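Local coordinates for protein putative glycosyl hydrolase (PDB 4QHZ) that binds a magnesium ion and is probably a glycosyl hydrolase of the 3-keto-disaccharide hydrolase family, with a concanavalin-like beta-sandwich fold, at residues W165-P175 / P187-G195; M126-C134 / N142-K150. One frame throughout, in Å; residues are numbered along the deposited sequence.

Contact 2 (126-134 with 142-150) comes first along the chain; both its segments precede those of contact 1 (165-175 with 187-195), and all four belong to the 3-keto-disaccharide hydrolase region. Their centres are about 12 Å apart: contact 1 is a hairpin of the larger antiparallel sheet, near the centre of the chain, and contact 2 joins strand 127-131, outermost in the smaller one, to the loop after it. The side chain of Tyr-168 spans the gap, its OH 2.7 Å from Gln-130 O in a probable hydrogen bond, and Tyr-172 meets Tyr-127. The two sheets thus pack face to face, as in concanavalin-like sandwiches, with the magnesium ion held at contact 2. Both contacts also touch the second subunit.

Contact 1 of 2, residues W165-P175 / P187-G195; sequences WNVYDIIYTAP and PTVTVIQNG. With EDO (1,2-ethanediol), chain H.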
ATOM      1  N   TRP C 165      20.347  11.570  25.386  1.00 22.03           N
ATOM      2  CA  TRP C 165      20.505  11.074  24.025  1.00 23.47           C
ATOM      3  C   TRP C 165      19.161  10.695  23.422  1.00 24.93           C
ATOM      4  O   TRP C 165      18.418   9.900  24.002  1.00 24.54           O
ATOM      5  CB  TRP C 165      21.463   9.877  24.001  1.00 22.07           C
ATOM      6  CG  TRP C 165      22.857  10.313  24.204  1.00 21.27           C
ATOM      7  CD1 TRP C 165      23.521  10.413  25.394  1.00 21.96           C
ATOM      8  CD2 TRP C 165      23.752  10.791  23.203  1.00 21.89           C
ATOM      9  NE1 TRP C 165      24.791  10.898  25.192  1.00 22.16           N
ATOM     10  CE2 TRP C 165      24.959  11.142  23.853  1.00 22.29           C
ATOM     11  CE3 TRP C 165      23.661  10.950  21.816  1.00 21.04           C
ATOM     12  CZ2 TRP C 165      26.061  11.638  23.161  1.00 22.35           C
ATOM     13  CZ3 TRP C 165      24.763  11.437  21.128  1.00 20.74           C
ATOM     14  CH2 TRP C 165      25.946  11.779  21.804  1.00 21.71           C
ATOM     15  N   ASN C 166      18.863  11.284  22.263  1.00 22.93           N
ATOM     16  CA  ASN C 166      17.651  10.963  21.515  1.00 23.34           C
ATOM     17  C   ASN C 166      17.946   9.873  20.506  1.00 22.49           C
ATOM     18  O   ASN C 166      18.858  10.010  19.694  1.00 24.59           O
ATOM     19  CB  ASN C 166      17.101  12.201  20.823  1.00 22.88           C
ATOM     20  CG  ASN C 166      16.525  13.193  21.805  1.00 25.70           C
ATOM     21  OD1 ASN C 166      15.404  13.024  22.282  1.00 25.67           O
ATOM     22  ND2 ASN C 166      17.303  14.211  22.145  1.00 26.28           N
ATOM     23  N   VAL C 167      17.189   8.789  20.584  1.00 22.54           N
ATOM     24  CA  VAL C 167      17.477   7.580  19.828  1.00 21.91           C
ATOM     25  C   VAL C 167      16.539   7.470  18.641  1.00 20.50           C
ATOM     26  O   VAL C 167      15.326   7.453  18.817  1.00 18.88           O
ATOM     27  CB  VAL C 167      17.315   6.334  20.718  1.00 21.27           C
ATOM     28  CG1 VAL C 167      17.589   5.065  19.927  1.00 22.48           C
ATOM     29  CG2 VAL C 167      18.237   6.421  21.922  1.00 21.15           C
ATOM     30  N   TYR C 168      17.103   7.407  17.437  1.00 21.15           N
ATOM     31  CA  TYR C 168      16.321   7.154  16.234  1.00 21.58           C
ATOM     32  C   TYR C 168      16.540   5.726  15.749  1.00 22.60           C
ATOM     33  O   TYR C 168      17.681   5.260  15.653  1.00 23.98           O
ATOM     34  CB  TYR C 168      16.698   8.104  15.092  1.00 21.72           C
ATOM     35  CG  TYR C 168      16.052   9.484  15.058  1.00 21.11           C
ATOM     36  CD1 TYR C 168      15.073   9.881  15.966  1.00 23.11           C
ATOM     37  CD2 TYR C 168      16.407  10.383  14.056  1.00 20.94           C
ATOM     38  CE1 TYR C 168      14.494  11.146  15.888  1.00 22.24           C
ATOM     39  CE2 TYR C 168      15.835  11.635  13.966  1.00 21.11           C
ATOM     40  CZ  TYR C 168      14.872  12.012  14.876  1.00 21.34           C
ATOM     41  OH  TYR C 168      14.322  13.276  14.771  1.00 19.36           O
ATOM     42  N   ASP C 169      15.438   5.044  15.448  1.00 22.94           N
ATOM     43  CA  ASP C 169      15.462   3.820  14.651  1.00 22.95           C
ATOM     44  C   ASP C 169      14.606   4.078  13.422  1.00 23.84           C
ATOM     45  O   ASP C 169      13.469   4.534  13.536  1.00 23.83           O
ATOM     46  CB  ASP C 169      14.963   2.626  15.460  1.00 23.21           C
ATOM     47  CG  ASP C 169      15.996   2.142  16.459  1.00 24.22           C
ATOM     48  OD1 ASP C 169      17.055   1.652  16.014  1.00 26.51           O
ATOM     49  OD2 ASP C 169      15.777   2.278  17.685  1.00 25.21           O
ATOM     50  N   ILE C 170      15.177   3.811  12.250  1.00 21.96           N
ATOM     51  CA  ILE C 170      14.591   4.212  10.976  1.00 21.13           C
ATOM     52  C   ILE C 170      14.549   3.014  10.031  1.00 21.54           C
ATOM     53  O   ILE C 170      15.553   2.327   9.864  1.00 21.32           O
ATOM     54  CB  ILE C 170      15.407   5.344  10.333  1.00 19.98           C
ATOM     55  CG1 ILE C 170      15.309   6.613  11.187  1.00 20.12           C
ATOM     56  CG2 ILE C 170      14.936   5.608   8.909  1.00 20.83           C
ATOM     57  CD1 ILE C 170      16.290   7.709  10.807  1.00 20.91           C
ATOM     58  N   ILE C 171      13.381   2.759   9.450  1.00 20.56           N
ATOM     59  CA  ILE C 171      13.218   1.701   8.465  1.00 20.99           C
ATOM     60  C   ILE C 171      12.764   2.360   7.176  1.00 20.94           C
ATOM     61  O   ILE C 171      11.743   3.046   7.164  1.00 26.17           O
ATOM     62  CB  ILE C 171      12.191   0.644   8.908  1.00 21.86           C
ATOM     63  CG1 ILE C 171      12.533   0.117  10.308  1.00 22.02           C
ATOM     64  CG2 ILE C 171      12.138  -0.499   7.893  1.00 19.45           C
ATOM     65  CD1 ILE C 171      11.475  -0.796  10.902  1.00 22.16           C
ATOM     66  N   TYR C 172      13.523   2.144   6.103  1.00 19.17           N
ATOM     67  CA  TYR C 172      13.347   2.872   4.856  1.00 19.71           C
ATOM     68  C   TYR C 172      13.249   1.937   3.657  1.00 20.65           C
ATOM     69  O   TYR C 172      14.059   1.019   3.497  1.00 19.67           O
ATOM     70  CB  TYR C 172      14.520   3.828   4.652  1.00 20.09           C
ATOM     71  CG  TYR C 172      14.471   4.615   3.365  1.00 19.39           C
ATOM     72  CD1 TYR C 172      13.659   5.738   3.242  1.00 19.10           C
ATOM     73  CD2 TYR C 172      15.247   4.242   2.272  1.00 19.29           C
ATOM     74  CE1 TYR C 172      13.628   6.471   2.068  1.00 19.60           C
ATOM     75  CE2 TYR C 172      15.217   4.957   1.091  1.00 18.72           C
ATOM     76  CZ  TYR C 172      14.412   6.071   0.992  1.00 19.13           C
ATOM     77  OH  TYR C 172      14.382   6.787  -0.177  1.00 19.49           O
ATOM     78  N   THR C 173      12.248   2.195   2.822  1.00 21.01           N
ATOM     79  CA  THR C 173      12.072   1.526   1.553  1.00 21.90           C
ATOM     80  C   THR C 173      12.276   2.561   0.456  1.00 22.01           C
ATOM     81  O   THR C 173      11.600   3.587   0.431  1.00 22.49           O
ATOM     82  CB  THR C 173      10.670   0.905   1.451  1.00 24.35           C
ATOM     83  OG1 THR C 173      10.450   0.040   2.575  1.00 26.96           O
ATOM     84  CG2 THR C 173      10.516   0.110   0.169  1.00 26.14           C
ATOM     85  N   ALA C 174      13.222   2.287  -0.441  1.00 22.48           N
ATOM     86  CA  ALA C 174      13.571   3.209  -1.517  1.00 21.95           C
ATOM     87  C   ALA C 174      12.489   3.226  -2.590  1.00 21.81           C
ATOM     88  O   ALA C 174      11.746   2.258  -2.731  1.00 21.23           O
ATOM     89  CB  ALA C 174      14.907   2.822  -2.132  1.00 22.81           C
ATOM     90  N   PRO C 175      12.387   4.337  -3.338  1.00 20.65           N
ATOM     91  CA  PRO C 175      11.411   4.414  -4.405  1.00 20.98           C
ATOM     92  C   PRO C 175      11.907   3.686  -5.641  1.00 20.79           C
ATOM     93  O   PRO C 175      13.084   3.348  -5.713  1.00 19.18           O
ATOM     94  CB  PRO C 175      11.342   5.907  -4.700  1.00 21.76           C
ATOM     95  CG  PRO C 175      12.720   6.391  -4.411  1.00 21.51           C
ATOM     96  CD  PRO C 175      13.197   5.571  -3.245  1.00 21.95           C
ATOM     97  N   PRO C 187       8.962   6.418  -1.911  1.00 21.76           N
ATOM     98  CA  PRO C 187       9.666   5.864  -0.768  1.00 20.93           C
ATOM     99  C   PRO C 187       8.746   5.824   0.434  1.00 20.28           C
ATOM    100  O   PRO C 187       7.814   6.628   0.526  1.00 20.85           O
ATOM    101  CB  PRO C 187      10.808   6.859  -0.518  1.00 20.86           C
ATOM    102  CG  PRO C 187      10.717   7.886  -1.598  1.00 21.97           C
ATOM    103  CD  PRO C 187       9.328   7.819  -2.149  1.00 21.38           C
ATOM    104  N   THR C 188       8.990   4.887   1.339  1.00 20.02           N
ATOM    105  CA  THR C 188       8.271   4.856   2.607  1.00 20.59           C
ATOM    106  C   THR C 188       9.274   4.804   3.750  1.00 20.02           C
ATOM    107  O   THR C 188      10.393   4.305   3.583  1.00 18.44           O
ATOM    108  CB  THR C 188       7.292   3.671   2.694  1.00 20.81           C
ATOM    109  OG1 THR C 188       8.011   2.440   2.585  1.00 22.13           O
ATOM    110  CG2 THR C 188       6.251   3.752   1.580  1.00 22.19           C
ATOM    111  N   VAL C 189       8.869   5.316   4.910  1.00 19.13           N
ATOM    112  CA  VAL C 189       9.756   5.373   6.060  1.00 18.84           C
ATOM    113  C   VAL C 189       8.985   5.241   7.377  1.00 19.25           C
ATOM    114  O   VAL C 189       7.900   5.801   7.538  1.00 19.92           O
ATOM    115  CB  VAL C 189      10.593   6.677   6.036  1.00 19.50           C
ATOM    116  CG1 VAL C 189       9.701   7.906   6.175  1.00 19.43           C
ATOM    117  CG2 VAL C 189      11.664   6.651   7.118  1.00 18.85           C
ATOM    118  N   THR C 190       9.549   4.462   8.293  1.00 18.56           N
ATOM    119  CA  THR C 190       9.093   4.418   9.667  1.00 19.69           C
ATOM    120  C   THR C 190      10.196   5.012  10.530  1.00 20.51           C
ATOM    121  O   THR C 190      11.368   4.693  10.343  1.00 21.45           O
ATOM    122  CB  THR C 190       8.733   2.973  10.096  1.00 19.33           C
ATOM    123  OG1 THR C 190       7.515   2.580   9.449  1.00 17.81           O
ATOM    124  CG2 THR C 190       8.541   2.853  11.601  1.00 20.79           C
ATOM    125  N   VAL C 191       9.815   5.898  11.450  1.00 21.96           N
ATOM    126  CA  VAL C 191      10.759   6.558  12.343  1.00 21.29           C
ATOM    127  C   VAL C 191      10.299   6.386  13.782  1.00 20.58           C
ATOM    128  O   VAL C 191       9.151   6.687  14.111  1.00 19.89           O
ATOM    129  CB  VAL C 191      10.889   8.066  12.027  1.00 22.98           C
ATOM    130  CG1 VAL C 191      11.844   8.744  13.001  1.00 23.64           C
ATOM    131  CG2 VAL C 191      11.365   8.281  10.597  1.00 22.43           C
ATOM    132  N   ILE C 192      11.200   5.899  14.629  1.00 19.80           N
ATOM    133  CA  ILE C 192      10.924   5.683  16.039  1.00 19.90           C
ATOM    134  C   ILE C 192      11.926   6.488  16.851  1.00 21.02           C
ATOM    135  O   ILE C 192      13.127   6.336  16.657  1.00 23.55           O
ATOM    136  CB  ILE C 192      11.034   4.187  16.411  1.00 20.06           C
ATOM    137  CG1 ILE C 192      10.216   3.319  15.444  1.00 19.98           C
ATOM    138  CG2 ILE C 192      10.565   3.942  17.846  1.00 20.41           C
ATOM    139  CD1 ILE C 192      10.428   1.828  15.624  1.00 19.89           C
ATOM    140  N   GLN C 193      11.435   7.362  17.732  1.00 22.08           N
ATOM    141  CA  GLN C 193      12.301   8.185  18.566  1.00 22.75           C
ATOM    142  C   GLN C 193      12.118   7.849  20.039  1.00 22.93           C
ATOM    143  O   GLN C 193      11.014   7.971  20.585  1.00 21.68           O
ATOM    144  CB  GLN C 193      12.048   9.684  18.361  1.00 22.51           C
ATOM    145  CG  GLN C 193      12.969  10.543  19.220  1.00 22.50           C
ATOM    146  CD  GLN C 193      12.740  12.034  19.068  1.00 26.07           C
ATOM    147  OE1 GLN C 193      12.012  12.485  18.185  1.00 24.76           O
ATOM    148  NE2 GLN C 193      13.368  12.812  19.943  1.00 27.04           N
ATOM    149  N   ASN C 194      13.207   7.442  20.676  1.00 21.75           N
ATOM    150  CA  ASN C 194      13.175   7.024  22.075  1.00 24.11           C
ATOM    151  C   ASN C 194      12.051   6.023  22.334  1.00 24.76           C
ATOM    152  O   ASN C 194      11.330   6.112  23.334  1.00 26.83           O
ATOM    153  CB  ASN C 194      13.053   8.244  22.988  1.00 23.21           C
ATOM    154  CG  ASN C 194      14.194   9.224  22.791  1.00 24.01           C
ATOM    155  OD1 ASN C 194      15.354   8.819  22.693  1.00 22.80           O
ATOM    156  ND2 ASN C 194      13.873  10.511  22.716  1.00 25.76           N
ATOM    157  N   GLY C 195      11.916   5.076  21.410  1.00 24.44           N
ATOM    158  CA  GLY C 195      10.910   4.028  21.504  1.00 25.49           C
ATOM    159  C   GLY C 195       9.503   4.418  21.074  1.00 26.35           C
ATOM    160  O   GLY C 195       8.623   3.558  21.036  1.00 25.55           O
TER
HETATM  161  C1  EDO H 301      13.026   0.599  19.118  1.00 45.96           C
HETATM  162  O1  EDO H 301      13.449   1.928  18.795  1.00 50.85           O
HETATM  163  C2  EDO H 301      14.011  -0.387  18.510  1.00 45.25           C
HETATM  164  O2  EDO H 301      13.475  -1.712  18.597  1.00 50.35           O
HETATM  165  O   HOH W   1      13.822   4.698  19.173  1.00 21.98           O
HETATM  166  O   HOH W   2       9.612   1.648   5.205  1.00 25.78           O
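Asn-166 OD1 is gripped by two amides reaching it from opposite faces of its plane: Asn-194 ND2 at 3.0 Å, tilted 20° from that plane, and Gln-193 NE2, at 3.1 Å and well above it. The backbone N of Arg-160 gives this buried oxygen a further bond. Asn-194 also turns its own OD1 back to Val-167 N (2.8 Å), so its amide is fixed at both ends. Beyond this cluster the strands run as an antiparallel hairpin, with paired backbone bonds at Asp-169/Ile-192, Ile-171/Thr-190 and Thr-173/Thr-188. With CG anti to the backbone N (chi1 -179°) and the chain extended, Gln-193 CG lies at the edge of the Tyr-168 ring, 3.7 Å from Tyr-168 CE1, the amide steeply turned to the ring. On the same face Ile-170 CG2 meets Val-189 CG2 at 3.9 Å, and Tyr-172 lies alongside Pro-187, with Pro-187 CB 3.6 Å from Tyr-172 OH, which is hydrogen-bonded to Gln-124 OE1. On the other face an ethanediol, probably from the crystallisation liquor, gives a 2.6 Å bond from O1 to Asp-169 OD2. Strands 97-104 and 196-203 flank the hairpin; Tyr-168 and Tyr-172 pack on strand 127-131, while Ile-171 and Thr-190 meet the second subunit.

Contact 2 of 2, residues M126-C134 / N142-K150; sequences MYEVQVLDC and NGQTGSIYK. With MG (magnesium ion), chain I.
This is a strand-to-loop contact beside a metal site: the irregular segment 142-150 runs along strand 127-131, outermost in its sheet, and the residues just after it, with one bridge, Val-129 with Ile-148. Tyr-149 N bonds to Glu-128 O, and Gln-130 N to Ser-147 O; a type II turn from Gln-144 to Ser-147 then brings Gly-146 N to Gln-130 O. Glu-128 and Gln-130 reach the magnesium through OE2 (2.2 Å) and OE1 (2.1 Å). Asn-118, Ser-119, Gln-227 and a water complete the site. Gln-130 bends at chi2 (71°), which turns its NE2 to Gly-143 O at 3.1 Å, nearly in the amide plane; the loop thereby fixes the rotation of the amide whose oxygen binds the metal. The side chains of Glu-128 and Tyr-149 run side by side, Glu-128 OE1 3.6 Å from Tyr-149 CG, the carboxylate and ring planes 43° apart. Farther along, Thr-145 OG1 donates to Leu-132 O at 2.6 Å from above the carbonyl plane, and Thr-145 N makes a weak bond to Cys-134 SG. A valine in place of Thr-145 would probably leave Leu-132 O without this donor and the turn less firmly tied to the chain beyond the strand. On one side strand 119-123 pairs with strand 127-131; Thr-145 packs on Tyr-168 and Gln-193, and Ile-148 on Val-189, of the strands in the facing sheet.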
HETATM    1  N   MSE C 126      18.263  12.588  -0.251  1.00 26.70           N
HETATM    2  CA  MSE C 126      17.132  13.338  -0.832  1.00 25.05           C
HETATM    3  C   MSE C 126      16.042  13.709   0.149  1.00 24.29           C
HETATM    4  O   MSE C 126      15.367  14.715  -0.045  1.00 22.43           O
HETATM    5  CB  MSE C 126      16.433  12.514  -1.912  1.00 27.09           C
HETATM    6  CG  MSE C 126      17.349  11.937  -2.984  1.00 29.64           C
HETATM    7 SE   MSE C 126      18.232  13.370  -3.981  0.75 36.44          SE
HETATM    8  CE  MSE C 126      16.886  13.602  -5.409  1.00 36.14           C
ATOM      9  N   TYR C 127      15.846  12.911   1.196  1.00 22.69           N
ATOM     10  CA  TYR C 127      14.652  13.027   2.031  1.00 22.29           C
ATOM     11  C   TYR C 127      15.012  13.222   3.505  1.00 21.40           C
ATOM     12  O   TYR C 127      15.419  12.273   4.180  1.00 22.63           O
ATOM     13  CB  TYR C 127      13.766  11.785   1.846  1.00 20.49           C
ATOM     14  CG  TYR C 127      13.602  11.352   0.402  1.00 20.71           C
ATOM     15  CD1 TYR C 127      12.966  12.176  -0.524  1.00 20.84           C
ATOM     16  CD2 TYR C 127      14.079  10.122  -0.041  1.00 19.54           C
ATOM     17  CE1 TYR C 127      12.816  11.793  -1.843  1.00 19.92           C
ATOM     18  CE2 TYR C 127      13.928   9.732  -1.365  1.00 20.57           C
ATOM     19  CZ  TYR C 127      13.298  10.573  -2.262  1.00 19.18           C
ATOM     20  OH  TYR C 127      13.151  10.193  -3.573  1.00 17.21           O
ATOM     21  N   GLU C 128      14.843  14.440   4.015  1.00 20.46           N
ATOM     22  CA  GLU C 128      15.291  14.762   5.374  1.00 21.90           C
ATOM     23  C   GLU C 128      14.336  14.273   6.462  1.00 20.67           C
ATOM     24  O   GLU C 128      13.159  14.628   6.473  1.00 20.51           O
ATOM     25  CB  GLU C 128      15.496  16.274   5.579  1.00 22.81           C
ATOM     26  CG  GLU C 128      16.106  16.597   6.948  1.00 23.49           C
ATOM     27  CD  GLU C 128      16.284  18.079   7.231  1.00 25.33           C
ATOM     28  OE1 GLU C 128      15.727  18.914   6.487  1.00 23.89           O
ATOM     29  OE2 GLU C 128      16.988  18.408   8.221  1.00 23.42           O
ATOM     30  N   VAL C 129      14.871  13.470   7.376  1.00 19.41           N
ATOM     31  CA  VAL C 129      14.255  13.247   8.670  1.00 19.63           C
ATOM     32  C   VAL C 129      14.824  14.313   9.592  1.00 19.79           C
ATOM     33  O   VAL C 129      16.019  14.312   9.888  1.00 19.96           O
ATOM     34  CB  VAL C 129      14.551  11.846   9.238  1.00 20.17           C
ATOM     35  CG1 VAL C 129      13.838  11.651  10.573  1.00 20.31           C
ATOM     36  CG2 VAL C 129      14.137  10.767   8.247  1.00 21.44           C
ATOM     37  N   GLN C 130      13.970  15.234  10.030  1.00 20.70           N
ATOM     38  CA  GLN C 130      14.414  16.404  10.778  1.00 21.48           C
ATOM     39  C   GLN C 130      15.005  16.032  12.135  1.00 20.79           C
ATOM     40  O   GLN C 130      14.491  15.161  12.836  1.00 21.25           O
ATOM     41  CB  GLN C 130      13.254  17.389  10.968  1.00 21.36           C
ATOM     42  CG  GLN C 130      13.562  18.624  11.811  1.00 22.92           C
ATOM     43  CD  GLN C 130      14.495  19.617  11.122  1.00 25.38           C
ATOM     44  OE1 GLN C 130      15.611  19.272  10.726  1.00 23.63           O
ATOM     45  NE2 GLN C 130      14.037  20.863  10.978  1.00 24.09           N
ATOM     46  N   VAL C 131      16.108  16.695  12.467  1.00 20.65           N
ATOM     47  CA  VAL C 131      16.674  16.676  13.798  1.00 21.89           C
ATOM     48  C   VAL C 131      16.651  18.108  14.329  1.00 22.64           C
ATOM     49  O   VAL C 131      17.066  19.041  13.642  1.00 23.00           O
ATOM     50  CB  VAL C 131      18.108  16.119  13.787  1.00 22.11           C
ATOM     51  CG1 VAL C 131      18.820  16.397  15.109  1.00 21.92           C
ATOM     52  CG2 VAL C 131      18.074  14.628  13.486  1.00 21.94           C
ATOM     53  N   LEU C 132      16.135  18.278  15.544  1.00 24.38           N
ATOM     54  CA  LEU C 132      15.938  19.601  16.129  1.00 24.57           C
ATOM     55  C   LEU C 132      15.684  19.468  17.621  1.00 25.90           C
ATOM     56  O   LEU C 132      15.118  18.465  18.071  1.00 26.24           O
ATOM     57  CB  LEU C 132      14.754  20.300  15.464  1.00 23.21           C
ATOM     58  CG  LEU C 132      14.525  21.784  15.732  1.00 23.79           C
ATOM     59  CD1 LEU C 132      15.679  22.631  15.210  1.00 24.39           C
ATOM     60  CD2 LEU C 132      13.218  22.220  15.090  1.00 23.42           C
ATOM     61  N   ASP C 133      16.105  20.464  18.398  1.00 23.88           N
ATOM     62  CA  ASP C 133      15.743  20.488  19.806  1.00 24.36           C
ATOM     63  C   ASP C 133      14.330  21.030  19.967  1.00 23.79           C
ATOM     64  O   ASP C 133      14.122  22.243  19.983  1.00 23.67           O
ATOM     65  CB  ASP C 133      16.704  21.327  20.648  1.00 23.56           C
ATOM     66  CG  ASP C 133      16.370  21.255  22.131  1.00 23.89           C
ATOM     67  OD1 ASP C 133      15.625  20.339  22.527  1.00 23.55           O
ATOM     68  OD2 ASP C 133      16.847  22.113  22.903  1.00 24.57           O
ATOM     69  N   CYS C 134      13.367  20.125  20.116  1.00 23.37           N
ATOM     70  CA  CYS C 134      11.984  20.524  20.347  1.00 25.55           C
ATOM     71  C   CYS C 134      11.548  20.264  21.799  1.00 26.55           C
ATOM     72  O   CYS C 134      10.351  20.133  22.090  1.00 26.88           O
ATOM     73  CB  CYS C 134      11.076  19.819  19.340  1.00 25.61           C
ATOM     74  SG  CYS C 134      11.229  20.534  17.694  1.00 25.35           S
ATOM     75  N   ASN C 142       5.074  20.754  10.844  1.00 21.12           N
ATOM     76  CA  ASN C 142       5.505  19.934   9.710  1.00 20.60           C
ATOM     77  C   ASN C 142       7.019  19.981   9.495  1.00 20.85           C
ATOM     78  O   ASN C 142       7.533  19.313   8.608  1.00 22.28           O
ATOM     79  CB  ASN C 142       4.747  20.313   8.417  1.00 20.20           C
ATOM     80  CG  ASN C 142       4.982  21.742   7.982  1.00 21.05           C
ATOM     81  OD1 ASN C 142       5.109  22.656   8.812  1.00 22.18           O
ATOM     82  ND2 ASN C 142       5.058  21.952   6.676  1.00 20.44           N
ATOM     83  N   GLY C 143       7.731  20.768  10.305  1.00 22.44           N
ATOM     84  CA  GLY C 143       9.193  20.803  10.266  1.00 21.03           C
ATOM     85  C   GLY C 143       9.861  20.581  11.613  1.00 21.45           C
ATOM     86  O   GLY C 143      11.043  20.897  11.777  1.00 21.59           O
ATOM     87  N   GLN C 144       9.127  20.035  12.582  1.00 20.79           N
ATOM     88  CA  GLN C 144       9.703  19.779  13.892  1.00 21.47           C
ATOM     89  C   GLN C 144      10.396  18.410  13.913  1.00 20.54           C
ATOM     90  O   GLN C 144      10.452  17.717  12.900  1.00 21.71           O
ATOM     91  CB  GLN C 144       8.642  19.919  14.998  1.00 23.99           C
ATOM     92  CG  GLN C 144       7.703  18.740  15.203  1.00 24.76           C
ATOM     93  CD  GLN C 144       6.674  19.034  16.276  1.00 26.48           C
ATOM     94  OE1 GLN C 144       5.915  19.995  16.169  1.00 27.07           O
ATOM     95  NE2 GLN C 144       6.655  18.222  17.326  1.00 28.75           N
ATOM     96  N   THR C 145      10.944  18.051  15.068  1.00 19.96           N
ATOM     97  CA  THR C 145      11.752  16.852  15.212  1.00 20.69           C
ATOM     98  C   THR C 145      11.022  15.607  14.728  1.00 21.65           C
ATOM     99  O   THR C 145       9.878  15.368  15.104  1.00 22.81           O
ATOM    100  CB  THR C 145      12.149  16.651  16.683  1.00 22.75           C
ATOM    101  OG1 THR C 145      12.714  17.868  17.196  1.00 23.21           O
ATOM    102  CG2 THR C 145      13.151  15.519  16.814  1.00 23.12           C
ATOM    103  N   GLY C 146      11.687  14.812  13.895  1.00 20.38           N
ATOM    104  CA  GLY C 146      11.109  13.564  13.400  1.00 19.28           C
ATOM    105  C   GLY C 146      10.121  13.719  12.257  1.00 18.13           C
ATOM    106  O   GLY C 146       9.581  12.733  11.770  1.00 18.16           O
ATOM    107  N   SER C 147       9.898  14.951  11.813  1.00 18.35           N
ATOM    108  CA  SER C 147       9.111  15.185  10.620  1.00 19.03           C
ATOM    109  C   SER C 147       9.880  14.667   9.420  1.00 19.26           C
ATOM    110  O   SER C 147      11.112  14.587   9.458  1.00 19.08           O
ATOM    111  CB  SER C 147       8.801  16.681  10.439  1.00 18.65           C
ATOM    112  OG  SER C 147       9.975  17.452  10.225  1.00 17.34           O
ATOM    113  N   ILE C 148       9.152  14.266   8.383  1.00 19.00           N
ATOM    114  CA  ILE C 148       9.720  14.221   7.044  1.00 20.24           C
ATOM    115  C   ILE C 148       9.568  15.665   6.584  1.00 20.82           C
ATOM    116  O   ILE C 148       8.456  16.134   6.338  1.00 18.28           O
ATOM    117  CB  ILE C 148       9.012  13.226   6.106  1.00 20.10           C
ATOM    118  CG1 ILE C 148       8.938  11.829   6.731  1.00 20.63           C
ATOM    119  CG2 ILE C 148       9.733  13.153   4.765  1.00 22.02           C
ATOM    120  CD1 ILE C 148      10.238  11.341   7.347  1.00 22.52           C
ATOM    121  N   TYR C 149      10.696  16.368   6.516  1.00 21.52           N
ATOM    122  CA  TYR C 149      10.713  17.829   6.595  1.00 21.55           C
ATOM    123  C   TYR C 149       9.715  18.503   5.645  1.00 23.13           C
ATOM    124  O   TYR C 149       9.814  18.383   4.419  1.00 21.87           O
ATOM    125  CB  TYR C 149      12.128  18.356   6.353  1.00 20.89           C
ATOM    126  CG  TYR C 149      12.246  19.848   6.499  1.00 21.80           C
ATOM    127  CD1 TYR C 149      12.147  20.455   7.745  1.00 22.27           C
ATOM    128  CD2 TYR C 149      12.447  20.655   5.387  1.00 22.46           C
ATOM    129  CE1 TYR C 149      12.252  21.828   7.885  1.00 22.45           C
ATOM    130  CE2 TYR C 149      12.551  22.023   5.516  1.00 23.51           C
ATOM    131  CZ  TYR C 149      12.453  22.604   6.765  1.00 21.80           C
ATOM    132  OH  TYR C 149      12.553  23.963   6.886  1.00 22.28           O
ATOM    133  N   LYS C 150       8.750  19.198   6.256  1.00 22.69           N
ATOM    134  CA  LYS C 150       7.695  19.976   5.572  1.00 22.22           C
ATOM    135  C   LYS C 150       6.719  19.145   4.729  1.00 22.74           C
ATOM    136  O   LYS C 150       6.025  19.680   3.865  1.00 27.15           O
ATOM    137  CB  LYS C 150       8.313  21.110   4.728  1.00 20.65           C
ATOM    138  CG  LYS C 150       8.779  22.291   5.563  1.00 22.53           C
ATOM    139  CD  LYS C 150       9.047  23.519   4.710  1.00 22.54           C
ATOM    140  CE  LYS C 150       9.294  24.746   5.570  1.00 21.68           C
ATOM    141  NZ  LYS C 150       9.271  26.002   4.756  1.00 21.87           N
TER
HETATM  142 MG    MG I 302      17.310  20.063   9.682  1.00 15.65          MG
HETATM  143  O   HOH W   3      16.179  21.099   8.464  1.00 21.33           O